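Local coordinates for protein similar to hydroxylamine oxidoreductase (Kuenenia stuttgartiensis, PDB 6H5L) that probably acts as an oxidoreductase of the hydroxylamine oxidoreductase family, passing electrons through c-type hemes within a large reductase complex of an anammox bacterium, at residues H213-H216 against K217-A220; Q48-D51 against M52-P56; S111-A114 against Q115-N119; S219-E222 against G223-E227. All blocks are in the same frame, centred on the assembly; numbering follows the deposited sequence.

Contact 1: residues H213-H216 against K217-A220; sequences HTRH and KFSA. With HEC (heme c), chain D.
Phe218 folds back against the backbone of Thr214 to His216, in the loop between helices 197-202 and 220-224. From CB, which points away from those residues, the chain turns back at CG, beside the backbone N and anti to the carbonyl carbon (chi1 -63°). Phe218 CG has Thr214 O as its nearest atom, 3.9 Å away. On one side Phe218 CD1 meets Thr214 O at 3.6 Å. On the other side CD2 meets His216 N. Further out, Phe218 CE2 is near both His216 N and heme D atom CBC, the latter at 3.4 Å. The end of the ring, Phe218 CZ, reaches heme D atom CHD at 3.6 Å. Thr214 O, Arg215 C and His216 N thus lie over one face of the ring. Phe218 N fastens the turn by donating to Thr214 O at 3.1 Å. The segment holds two heme ligands. His213 ends a CxxCH heme-attachment motif and binds its own heme iron with His294. His216 NE2 binds the iron of heme D at 2.0 Å, with His133 as the second histidine. An alanine in place of Phe218 would probably leave a gap between the heme D edge and the backbone before His216, and so let that ligand shift. Arg215 lays CD over the heme D ring, and propionate atom O1A sits over one guanidinium face. Its NH1 forms a salt bridge with Asp210.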
# COMPACT_ATOMS: atom_id res chain seq x y z
N HIS A 213 -8.38 34.40 -6.87
CA HIS A 213 -7.59 33.60 -5.95
C HIS A 213 -7.54 34.35 -4.62
O HIS A 213 -6.86 35.38 -4.51
CB HIS A 213 -6.20 33.32 -6.51
CG HIS A 213 -5.70 34.33 -7.50
ND1 HIS A 213 -5.10 35.51 -7.11
CD2 HIS A 213 -5.68 34.33 -8.85
CE1 HIS A 213 -4.75 36.20 -8.19
NE2 HIS A 213 -5.09 35.50 -9.26
N THR A 214 -8.25 33.83 -3.62
CA THR A 214 -8.58 34.59 -2.43
C THR A 214 -7.36 34.80 -1.53
O THR A 214 -6.23 34.44 -1.86
CB THR A 214 -9.70 33.91 -1.64
OG1 THR A 214 -9.44 32.50 -1.56
CG2 THR A 214 -11.05 34.15 -2.31
N ARG A 215 -7.63 35.38 -0.36
CA ARG A 215 -6.58 36.01 0.44
C ARG A 215 -5.76 34.98 1.20
O ARG A 215 -6.29 34.04 1.79
CB ARG A 215 -7.20 37.01 1.42
CG ARG A 215 -6.58 38.38 1.34
CD ARG A 215 -6.80 39.19 2.61
NE ARG A 215 -8.16 39.10 3.12
CZ ARG A 215 -9.17 39.83 2.67
NH1 ARG A 215 -8.99 40.71 1.68
NH2 ARG A 215 -10.38 39.69 3.20
N HIS A 216 -4.44 35.17 1.15
CA HIS A 216 -3.46 34.52 2.03
C HIS A 216 -3.26 33.05 1.70
O HIS A 216 -2.33 32.42 2.21
CB HIS A 216 -3.86 34.73 3.49
CG HIS A 216 -3.77 36.16 3.92
ND1 HIS A 216 -4.78 36.80 4.61
CD2 HIS A 216 -2.79 37.08 3.75
CE1 HIS A 216 -4.42 38.04 4.85
NE2 HIS A 216 -3.22 38.24 4.34
N LYS A 217 -4.10 32.49 0.83
CA LYS A 217 -3.76 31.24 0.18
C LYS A 217 -3.29 31.46 -1.25
O LYS A 217 -2.41 30.72 -1.71
CB LYS A 217 -4.96 30.27 0.18
CG LYS A 217 -4.68 28.95 0.91
CD LYS A 217 -5.74 27.91 0.59
CE LYS A 217 -5.39 26.55 1.18
NZ LYS A 217 -6.06 26.29 2.48
N PHE A 218 -3.84 32.47 -1.92
CA PHE A 218 -3.41 32.90 -3.25
C PHE A 218 -3.16 31.70 -4.16
O PHE A 218 -2.09 31.54 -4.75
CB PHE A 218 -2.18 33.80 -3.16
CG PHE A 218 -2.43 35.08 -2.41
CD1 PHE A 218 -3.20 36.09 -2.96
CD2 PHE A 218 -1.89 35.28 -1.15
CE1 PHE A 218 -3.44 37.27 -2.28
CE2 PHE A 218 -2.12 36.46 -0.46
CZ PHE A 218 -2.89 37.45 -1.03
N SER A 219 -4.17 30.85 -4.26
CA SER A 219 -4.06 29.57 -4.94
C SER A 219 -4.47 29.72 -6.40
O SER A 219 -5.61 30.11 -6.70
CB SER A 219 -4.93 28.52 -4.25
OG SER A 219 -5.06 27.36 -5.06
N ALA A 220 -3.53 29.43 -7.31
CA ALA A 220 -3.88 29.40 -8.73
C ALA A 220 -4.90 28.31 -9.02
O ALA A 220 -5.71 28.45 -9.94
CB ALA A 220 -2.62 29.19 -9.58
FE HEC D . -2.24 39.99 4.26
CHA HEC D . -5.07 41.88 3.99
CHB HEC D . -2.70 39.85 7.69
CHC HEC D . 0.71 38.30 4.61
CHD HEC D . -1.67 40.22 0.85
NA HEC D . -3.63 40.70 5.59
C1A HEC D . -4.70 41.51 5.26
C2A HEC D . -5.39 41.89 6.48
C3A HEC D . -4.73 41.33 7.51
C4A HEC D . -3.62 40.57 6.96
CMA HEC D . -5.03 41.42 9.02
CAA HEC D . -6.64 42.81 6.50
CBA HEC D . -7.82 42.25 7.30
CGA HEC D . -8.24 40.89 6.81
O1A HEC D . -8.49 40.74 5.59
O2A HEC D . -8.34 39.96 7.65
NB HEC D . -1.18 39.25 5.86
C1B HEC D . -1.58 39.24 7.18
C2B HEC D . -0.61 38.46 7.93
C3B HEC D . 0.34 38.04 7.08
C4B HEC D . -0.01 38.53 5.76
CMB HEC D . -0.68 38.21 9.45
CAB HEC D . 1.57 37.18 7.42
CBB HEC D . 1.15 35.73 7.76
NC HEC D . -0.76 39.38 2.97
C1C HEC D . 0.38 38.70 3.34
C2C HEC D . 1.11 38.35 2.14
C3C HEC D . 0.53 38.99 1.12
C4C HEC D . -0.71 39.58 1.60
CMC HEC D . 2.53 37.75 2.15
CAC HEC D . 1.01 39.00 -0.35
CBC HEC D . 1.00 37.59 -0.98
ND HEC D . -3.18 40.95 2.67
C1D HEC D . -2.83 40.79 1.33
C2D HEC D . -3.90 41.32 0.51
C3D HEC D . -4.95 41.83 1.50
C4D HEC D . -4.42 41.57 2.81
CMD HEC D . -3.99 41.38 -1.02
CAD HEC D . -6.29 42.51 1.16
CBD HEC D . -6.00 43.94 0.74
CGD HEC D . -7.29 44.71 0.65
O1D HEC D . -8.37 44.08 0.72
O2D HEC D . -7.21 45.96 0.50

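Contact 2: residues Q48-D51 against M52-P56; sequences QMLD and MYWQP. With HEC (heme c), chain C.
Leu50 and Trp54 both place CG beside the backbone N and anti to the carbonyl carbon (chi1 -69° and -53°). Their side chains therefore run side by side and point the same way. Leu50 CB packs against the indole, 3.7 Å from Trp54 CE2. Leu50 O lies 3.3 Å above one face of the Trp54 indole, toward the rim. Tyr53 N donates to Leu50 O at 2.9 Å. Trp54 N donates to the same oxygen. Asp51 comes to the indole from another side. Asp51 OD1 sits at the ring edge, 3.6 Å from Trp54 CD1, with carboxylate and ring planes 57° apart. A type I turn from Gln48 to Asp51 leads into the short helix, where Gln55 N donates to Asp51 O. An alanine at Trp54 would probably leave Leu50 without its flat partner and open a gap beside the turn. Tyr53 diverges from Trp54, and Tyr53 OH donates to heme C propionate atom O1A at 2.8 Å. Phe358 of the second subunit meets the Tyr53 ring edge-to-face. Within the chain, Trp54 rests on Trp175 of helix 174-180 and on Asp200 and Met201 of helix 197-202.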
# COMPACT_ATOMS: atom_id res chain seq x y z
N GLN A 48 -17.67 54.93 1.99
CA GLN A 48 -18.05 53.98 3.02
C GLN A 48 -16.81 53.48 3.75
O GLN A 48 -15.69 53.52 3.22
CB GLN A 48 -18.84 52.82 2.42
CG GLN A 48 -20.14 53.24 1.75
CD GLN A 48 -20.86 52.08 1.08
OE1 GLN A 48 -21.24 51.11 1.74
NE2 GLN A 48 -21.06 52.18 -0.23
N MET A 49 -17.02 53.00 4.98
CA MET A 49 -15.90 52.60 5.83
C MET A 49 -15.01 51.56 5.16
O MET A 49 -13.78 51.67 5.17
CB MET A 49 -16.42 52.08 7.17
CG MET A 49 -17.05 53.13 8.06
SD MET A 49 -17.89 52.40 9.47
CE MET A 49 -19.29 51.61 8.67
N LEU A 50 -15.63 50.54 4.55
CA LEU A 50 -14.87 49.44 3.98
C LEU A 50 -14.09 49.81 2.72
O LEU A 50 -13.35 48.98 2.21
CB LEU A 50 -15.81 48.27 3.67
CG LEU A 50 -16.41 47.57 4.88
CD1 LEU A 50 -17.73 46.93 4.52
CD2 LEU A 50 -15.43 46.52 5.41
N ASP A 51 -14.24 51.04 2.22
CA ASP A 51 -13.44 51.48 1.09
C ASP A 51 -11.96 51.57 1.43
O ASP A 51 -11.13 51.61 0.52
CB ASP A 51 -13.96 52.82 0.57
CG ASP A 51 -15.33 52.71 -0.06
OD1 ASP A 51 -15.83 51.57 -0.22
OD2 ASP A 51 -15.93 53.76 -0.39
N MET A 52 -11.62 51.62 2.72
CA MET A 52 -10.23 51.42 3.13
C MET A 52 -9.67 50.14 2.53
O MET A 52 -8.52 50.10 2.08
CB MET A 52 -10.11 51.37 4.65
CG MET A 52 -10.36 52.67 5.38
SD MET A 52 -10.03 52.43 7.14
CE MET A 52 -10.34 54.07 7.79
N TYR A 53 -10.48 49.07 2.53
CA TYR A 53 -10.05 47.77 2.04
C TYR A 53 -10.43 47.53 0.58
O TYR A 53 -9.69 46.84 -0.12
CB TYR A 53 -10.65 46.66 2.91
CG TYR A 53 -10.26 46.77 4.38
CD1 TYR A 53 -9.07 46.23 4.84
CD2 TYR A 53 -11.09 47.40 5.29
CE1 TYR A 53 -8.71 46.32 6.18
CE2 TYR A 53 -10.75 47.50 6.63
CZ TYR A 53 -9.55 46.96 7.07
OH TYR A 53 -9.21 47.06 8.40
N TRP A 54 -11.56 48.08 0.11
CA TRP A 54 -11.95 47.83 -1.27
C TRP A 54 -11.08 48.63 -2.24
O TRP A 54 -10.74 48.14 -3.32
CB TRP A 54 -13.43 48.15 -1.48
CG TRP A 54 -14.42 47.48 -0.55
CD1 TRP A 54 -15.60 48.01 -0.11
CD2 TRP A 54 -14.33 46.17 0.05
NE1 TRP A 54 -16.24 47.13 0.71
CE2 TRP A 54 -15.49 45.99 0.83
CE3 TRP A 54 -13.39 45.14 -0.00
CZ2 TRP A 54 -15.73 44.83 1.56
CZ3 TRP A 54 -13.63 43.98 0.72
CH2 TRP A 54 -14.79 43.84 1.49
N GLN A 55 -10.73 49.86 -1.88
CA GLN A 55 -9.95 50.75 -2.74
C GLN A 55 -8.87 51.40 -1.88
O GLN A 55 -8.99 52.55 -1.46
CB GLN A 55 -10.84 51.81 -3.40
CG GLN A 55 -10.16 52.64 -4.46
CD GLN A 55 -10.17 51.98 -5.83
OE1 GLN A 55 -10.55 50.81 -5.97
NE2 GLN A 55 -9.77 52.72 -6.85
N PRO A 56 -7.78 50.67 -1.60
CA PRO A 56 -6.81 51.15 -0.61
C PRO A 56 -6.09 52.43 -1.01
O PRO A 56 -5.92 53.32 -0.17
CB PRO A 56 -5.84 49.97 -0.47
CG PRO A 56 -6.60 48.79 -0.95
CD PRO A 56 -7.48 49.30 -2.05
FE HEC C . -0.31 43.08 13.01
CHA HEC C . -3.43 44.37 12.48
CHB HEC C . 0.30 43.16 9.63
CHC HEC C . 2.96 42.32 13.60
CHD HEC C . -1.14 42.10 16.18
NA HEC C . -1.36 43.68 11.36
C1A HEC C . -2.67 44.14 11.36
C2A HEC C . -3.08 44.32 9.98
C3A HEC C . -2.05 43.99 9.20
C4A HEC C . -0.95 43.58 10.05
CMA HEC C . -2.02 44.02 7.65
CAA HEC C . -4.47 44.82 9.52
CBA HEC C . -4.46 46.30 9.16
CGA HEC C . -5.87 46.73 8.87
O1A HEC C . -6.81 45.94 9.15
O2A HEC C . -6.07 47.87 8.37
NB HEC C . 1.31 42.73 11.82
C1B HEC C . 1.38 42.96 10.46
C2B HEC C . 2.77 42.95 10.07
C3B HEC C . 3.51 42.71 11.16
C4B HEC C . 2.60 42.57 12.29
CMB HEC C . 3.29 43.16 8.63
CAB HEC C . 5.05 42.61 11.26
CBB HEC C . 5.72 43.97 10.99
NC HEC C . 0.71 42.28 14.58
C1C HEC C . 2.09 42.18 14.65
C2C HEC C . 2.46 42.04 16.04
C3C HEC C . 1.33 41.86 16.75
C4C HEC C . 0.20 42.08 15.85
CMC HEC C . 3.91 41.75 16.50
CAC HEC C . 1.21 41.58 18.27
CBC HEC C . 1.86 42.68 19.12
ND HEC C . -2.05 43.20 14.16
C1D HEC C . -2.13 42.76 15.48
C2D HEC C . -3.43 43.13 15.99
C3D HEC C . -4.15 43.84 14.84
C4D HEC C . -3.21 43.83 13.74
CMD HEC C . -3.99 42.86 17.41
CAD HEC C . -5.58 44.44 14.85
CBD HEC C . -5.47 45.96 14.87
CGD HEC C . -6.83 46.61 14.87
O1D HEC C . -6.88 47.86 14.83
O2D HEC C . -7.85 45.88 14.89

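Contact 3: residues S111-A114 against Q115-N119; sequences SKTA and QIEKN. With HEC (heme c), chain E.
Lys112 and Gln115 cross obliquely on one side of helix 107-120, with Lys112 CD 3.8 Å from Gln115 NE2. The lysine chain is bent at every torsion beyond CB, while the glutamine chain is extended past CG and runs back along the preceding turn. On a different side, Thr113 and Ile116 face heme E. Thr113 OG1 lies 3.2 Å from propionate carbon CBD of that heme. Its hydroxyl is hydrogen-bonded to Leu109 O. The other branch, Thr113 CG2, approaches the heme methyl CMD at 3.7 Å. Ile116 CG1 stands beside its backbone N (chi1 -63°), and this carries Ile116 CD1 to within 3.6 Å of propionate atom O1D. Lys112 CB touches the same propionate. Glu117 is extended beyond CG and lies alongside the carbonyl of Thr113. Its OE2 pairs with Lys104 in a salt bridge and also accepts from Leu124 N. The backbone follows the alpha-helical pattern. Glu117 N donates to Thr113 O at 2.9 Å, and Ile116 N to Lys112 O at 3.2 Å. Gln115 packs on Pro151 of the partner cytochrome chain. These are successive turns of an alpha helix whose heme-facing side forms part of a heme c pocket, next to a propionate.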
# COMPACT_ATOMS: atom_id res chain seq x y z
N SER A 111 10.57 27.06 -10.65
CA SER A 111 10.89 27.68 -11.93
C SER A 111 10.40 29.11 -11.99
O SER A 111 11.15 30.03 -12.33
CB SER A 111 10.30 26.85 -13.07
OG SER A 111 10.69 27.38 -14.33
N LYS A 112 9.12 29.33 -11.66
CA LYS A 112 8.58 30.69 -11.68
C LYS A 112 9.26 31.58 -10.65
O LYS A 112 9.45 32.78 -10.89
CB LYS A 112 7.07 30.66 -11.44
CG LYS A 112 6.29 29.80 -12.44
CD LYS A 112 6.43 30.32 -13.86
CE LYS A 112 5.50 31.49 -14.13
NZ LYS A 112 4.08 31.06 -14.22
N THR A 113 9.65 31.02 -9.51
CA THR A 113 10.34 31.80 -8.49
C THR A 113 11.70 32.27 -8.98
O THR A 113 12.14 33.38 -8.67
CB THR A 113 10.48 30.99 -7.20
OG1 THR A 113 9.19 30.56 -6.75
CG2 THR A 113 11.13 31.82 -6.10
N ALA A 114 12.40 31.42 -9.74
CA ALA A 114 13.74 31.77 -10.22
C ALA A 114 13.70 32.99 -11.14
O ALA A 114 14.55 33.88 -11.03
CB ALA A 114 14.38 30.58 -10.93
N GLN A 115 12.72 33.04 -12.05
CA GLN A 115 12.59 34.19 -12.93
C GLN A 115 12.24 35.45 -12.15
O GLN A 115 12.71 36.54 -12.49
CB GLN A 115 11.54 33.91 -14.00
CG GLN A 115 11.91 32.79 -14.96
CD GLN A 115 10.71 32.22 -15.68
OE1 GLN A 115 10.80 31.79 -16.83
NE2 GLN A 115 9.57 32.20 -15.00
N ILE A 116 11.41 35.31 -11.12
CA ILE A 116 11.06 36.46 -10.29
C ILE A 116 12.28 36.97 -9.53
O ILE A 116 12.47 38.19 -9.39
CB ILE A 116 9.90 36.10 -9.34
CG1 ILE A 116 8.65 35.74 -10.13
CG2 ILE A 116 9.61 37.25 -8.39
CD1 ILE A 116 7.52 35.18 -9.28
N GLU A 117 13.12 36.06 -9.04
CA GLU A 117 14.34 36.47 -8.34
C GLU A 117 15.24 37.30 -9.24
O GLU A 117 15.85 38.28 -8.79
CB GLU A 117 15.09 35.24 -7.83
CG GLU A 117 14.46 34.58 -6.61
CD GLU A 117 15.21 33.33 -6.18
OE1 GLU A 117 15.78 32.65 -7.05
OE2 GLU A 117 15.22 33.04 -4.96
N LYS A 118 15.34 36.94 -10.52
CA LYS A 118 16.13 37.72 -11.46
C LYS A 118 15.52 39.09 -11.70
O LYS A 118 16.24 40.09 -11.80
CB LYS A 118 16.29 36.97 -12.78
CG LYS A 118 17.36 35.89 -12.77
CD LYS A 118 18.68 36.43 -13.31
CE LYS A 118 19.75 35.35 -13.35
NZ LYS A 118 21.00 35.84 -13.98
N ASN A 119 14.19 39.16 -11.79
CA ASN A 119 13.53 40.43 -12.10
C ASN A 119 13.61 41.42 -10.94
O ASN A 119 13.70 42.63 -11.17
CB ASN A 119 12.07 40.19 -12.49
CG ASN A 119 11.93 39.41 -13.78
OD1 ASN A 119 12.86 39.34 -14.59
ND2 ASN A 119 10.76 38.84 -14.00
FE HEC E . 2.86 36.17 -5.43
CHA HEC E . 3.08 32.80 -5.90
CHB HEC E . -0.46 36.08 -6.33
CHC HEC E . 2.52 39.49 -4.59
CHD HEC E . 6.26 36.48 -5.29
NA HEC E . 1.54 34.70 -5.99
C1A HEC E . 1.85 33.36 -6.16
C2A HEC E . 0.66 32.70 -6.68
C3A HEC E . -0.31 33.61 -6.79
C4A HEC E . 0.22 34.88 -6.36
CMA HEC E . -1.74 33.36 -7.30
CAA HEC E . 0.52 31.20 -7.03
CBA HEC E . 0.74 30.35 -5.77
CGA HEC E . 0.08 29.01 -5.92
O1A HEC E . -0.67 28.81 -6.92
O2A HEC E . 0.29 28.13 -5.05
NB HEC E . 1.33 37.56 -5.54
C1B HEC E . 0.01 37.24 -5.76
C2B HEC E . -0.80 38.35 -5.30
C3B HEC E . 0.02 39.30 -4.83
C4B HEC E . 1.38 38.81 -4.96
CMB HEC E . -2.34 38.41 -5.39
CAB HEC E . -0.37 40.66 -4.23
CBB HEC E . -1.07 40.48 -2.87
NC HEC E . 4.15 37.71 -5.06
C1C HEC E . 3.81 38.98 -4.65
C2C HEC E . 5.00 39.62 -4.11
C3C HEC E . 6.04 38.86 -4.49
C4C HEC E . 5.52 37.59 -4.97
CMC HEC E . 5.08 41.13 -3.79
CAC HEC E . 7.54 39.16 -4.26
CBC HEC E . 7.92 38.91 -2.78
ND HEC E . 4.43 34.83 -5.55
C1D HEC E . 5.77 35.21 -5.51
C2D HEC E . 6.58 34.03 -5.75
C3D HEC E . 5.59 32.88 -5.94
C4D HEC E . 4.28 33.47 -5.80
CMD HEC E . 8.12 33.96 -5.80
CAD HEC E . 5.92 31.40 -6.22
CBD HEC E . 6.19 31.20 -7.71
CGD HEC E . 4.97 31.54 -8.52
O1D HEC E . 4.93 32.65 -9.11
O2D HEC E . 4.03 30.70 -8.57

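Contact 4: residues S219-E222 against G223-E227; sequences SAVE and GRQPE. With HEC (heme c), chain G.
Arg224 lays its guanidinium beneath the carbonyl of Ala220, whose oxygen sits 3.5 Å above one face, toward the rim. Ala220 CB lies close to the same group, 3.6 Å from Arg224 NH2. The arginine chain leaves the helix almost straight and bends at chi3 (-85°). That bend brings Arg224 NH1 to propionate atom O2D of heme G, to which it donates at 2.8 Å. The propionate lies at the edge of the guanidinium. NE donates to Phe262 O, so the flat group is gripped from two directions and its rotation is probably fixed. The positive charge would probably stabilise the propionate as an anion. The carbonyl oxygen of Gly223 lies next to the heme G methyl CMD. Gln281 NE2 donates to that oxygen. Gln225 turns back toward the helix. Its CG rests on the carbonyls of Val221 and Glu222, and its amide crosses the Glu222 side chain with the two planes 27° apart. A water links Gln225 NE2, at 3.0 Å, to Glu222 O by a weak bond. The Glu222 carboxylate hydrogen-bonds Thr214 OG1 through OE2, and its OE1 forms a salt bridge with Arg276 of the second subunit. At the start of the helix, Ser219 OG accepts from Glu222 N at 3.0 Å, and Ser219 O accepts from Gly223 N at 2.9 Å. The bonds at the far end, from Arg224 N and Gln225 N, are weak. This is a short helix with a serine N-cap, a few residues after the CxxCH motif that ends at His213, and it supplies an arginine to a heme propionate.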
# COMPACT_ATOMS: atom_id res chain seq x y z
N SER A 219 -4.17 30.85 -4.26
CA SER A 219 -4.06 29.57 -4.94
C SER A 219 -4.47 29.72 -6.40
O SER A 219 -5.61 30.11 -6.70
CB SER A 219 -4.93 28.52 -4.25
OG SER A 219 -5.06 27.36 -5.06
N ALA A 220 -3.53 29.43 -7.31
CA ALA A 220 -3.88 29.40 -8.73
C ALA A 220 -4.90 28.31 -9.02
O ALA A 220 -5.71 28.45 -9.94
CB ALA A 220 -2.62 29.19 -9.58
N VAL A 221 -4.88 27.22 -8.25
CA VAL A 221 -5.91 26.19 -8.37
C VAL A 221 -7.28 26.78 -8.07
O VAL A 221 -8.26 26.52 -8.77
CB VAL A 221 -5.58 25.00 -7.45
CG1 VAL A 221 -6.75 24.03 -7.40
CG2 VAL A 221 -4.32 24.30 -7.92
N GLU A 222 -7.36 27.60 -7.02
CA GLU A 222 -8.65 28.20 -6.66
C GLU A 222 -9.06 29.26 -7.67
O GLU A 222 -10.25 29.43 -7.96
CB GLU A 222 -8.58 28.78 -5.25
CG GLU A 222 -9.91 29.31 -4.75
CD GLU A 222 -9.76 30.23 -3.57
OE1 GLU A 222 -9.08 29.85 -2.59
OE2 GLU A 222 -10.30 31.36 -3.63
N GLY A 223 -8.09 30.01 -8.21
CA GLY A 223 -8.42 31.02 -9.20
C GLY A 223 -8.95 30.45 -10.49
O GLY A 223 -9.70 31.12 -11.20
N ARG A 224 -8.59 29.21 -10.81
CA ARG A 224 -9.00 28.58 -12.06
C ARG A 224 -10.33 27.84 -11.95
O ARG A 224 -10.89 27.47 -12.99
CB ARG A 224 -7.91 27.63 -12.55
CG ARG A 224 -6.66 28.34 -13.06
CD ARG A 224 -5.72 27.38 -13.76
NE ARG A 224 -4.82 26.70 -12.84
CZ ARG A 224 -3.55 27.06 -12.62
NH1 ARG A 224 -3.04 28.10 -13.26
NH2 ARG A 224 -2.80 26.37 -11.77
N GLN A 225 -10.83 27.60 -10.74
CA GLN A 225 -12.13 26.93 -10.74
C GLN A 225 -13.26 27.95 -10.86
O GLN A 225 -13.14 29.07 -10.36
CB GLN A 225 -12.30 26.08 -9.49
CG GLN A 225 -11.51 26.56 -8.28
CD GLN A 225 -11.31 25.47 -7.25
OE1 GLN A 225 -11.20 24.29 -7.59
NE2 GLN A 225 -11.27 25.86 -5.98
N PRO A 226 -14.36 27.56 -11.52
CA PRO A 226 -15.43 28.54 -11.80
C PRO A 226 -16.01 29.21 -10.57
O PRO A 226 -16.48 30.35 -10.67
CB PRO A 226 -16.49 27.68 -12.51
CG PRO A 226 -15.72 26.58 -13.14
CD PRO A 226 -14.59 26.28 -12.20
N GLU A 227 -15.99 28.55 -9.41
CA GLU A 227 -16.61 29.11 -8.22
C GLU A 227 -15.93 30.40 -7.75
O GLU A 227 -16.53 31.15 -6.97
CB GLU A 227 -16.61 28.09 -7.08
CG GLU A 227 -17.65 26.97 -7.22
CD GLU A 227 -17.25 25.90 -8.22
OE1 GLU A 227 -18.04 24.95 -8.42
OE2 GLU A 227 -16.15 26.00 -8.80
FE HEC G . -4.41 36.15 -11.04
CHA HEC G . -2.92 33.25 -12.12
CHB HEC G . -1.37 37.25 -9.89
CHC HEC G . -5.76 39.27 -10.40
CHD HEC G . -7.51 34.96 -11.79
NA HEC G . -2.50 35.39 -11.00
C1A HEC G . -2.11 34.17 -11.52
C2A HEC G . -0.68 34.03 -11.32
C3A HEC G . -0.24 35.13 -10.71
C4A HEC G . -1.38 36.01 -10.49
CMA HEC G . 1.22 35.41 -10.31
CAA HEC G . 0.18 32.82 -11.76
CBA HEC G . 0.38 31.85 -10.60
CGA HEC G . 1.22 30.69 -11.07
O1A HEC G . 1.32 30.49 -12.30
O2A HEC G . 1.79 29.97 -10.20
NB HEC G . -3.72 37.91 -10.22
C1B HEC G . -2.39 38.18 -9.95
C2B HEC G . -2.26 39.61 -9.75
C3B HEC G . -3.47 40.17 -9.88
C4B HEC G . -4.41 39.11 -10.18
CMB HEC G . -0.93 40.33 -9.43
CAB HEC G . -3.83 41.66 -9.76
CBB HEC G . -3.30 42.46 -10.97
NC HEC G . -6.28 36.97 -11.08
C1C HEC G . -6.63 38.28 -10.80
C2C HEC G . -8.03 38.45 -11.12
C3C HEC G . -8.54 37.24 -11.37
C4C HEC G . -7.44 36.30 -11.44
CMC HEC G . -8.83 39.73 -10.77
CAC HEC G . -10.01 36.92 -11.69
CBC HEC G . -10.41 37.57 -13.03
ND HEC G . -5.11 34.35 -11.78
C1D HEC G . -6.44 34.15 -12.13
C2D HEC G . -6.52 32.94 -12.92
C3D HEC G . -5.09 32.41 -13.02
C4D HEC G . -4.29 33.35 -12.28
CMD HEC G . -7.78 32.31 -13.53
CAD HEC G . -4.61 31.15 -13.77
CBD HEC G . -3.87 31.61 -15.02
CGD HEC G . -3.69 30.48 -16.01
O1D HEC G . -3.30 30.76 -17.17
O2D HEC G . -3.95 29.31 -15.64
O HOH W 1 -12.76 28.44 -5.98

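How the contacts relate
Contacts 1 and 4 are continuous in the chain and share Ser219 and Ala220. Their centres are 8 Å apart. Thr214 OG1 of contact 1 probably hydrogen-bonds Glu222 OE2 of contact 4, at 2.5 Å. Heme G joins them too: His213 binds its iron, and Arg224 holds a propionate. Contact 3 lies about 8 Å from each of them at the nearest atoms. Heme E spans part of that distance, since Ala220 N donates to one of its propionates while contact 3 lines the other. Lys112 also makes a weak bond to heme G. Contact 2 is about 6 Å from contact 1 at the nearest atoms and serves heme C. Contacts 1, 2 and 4 all touch the second subunit.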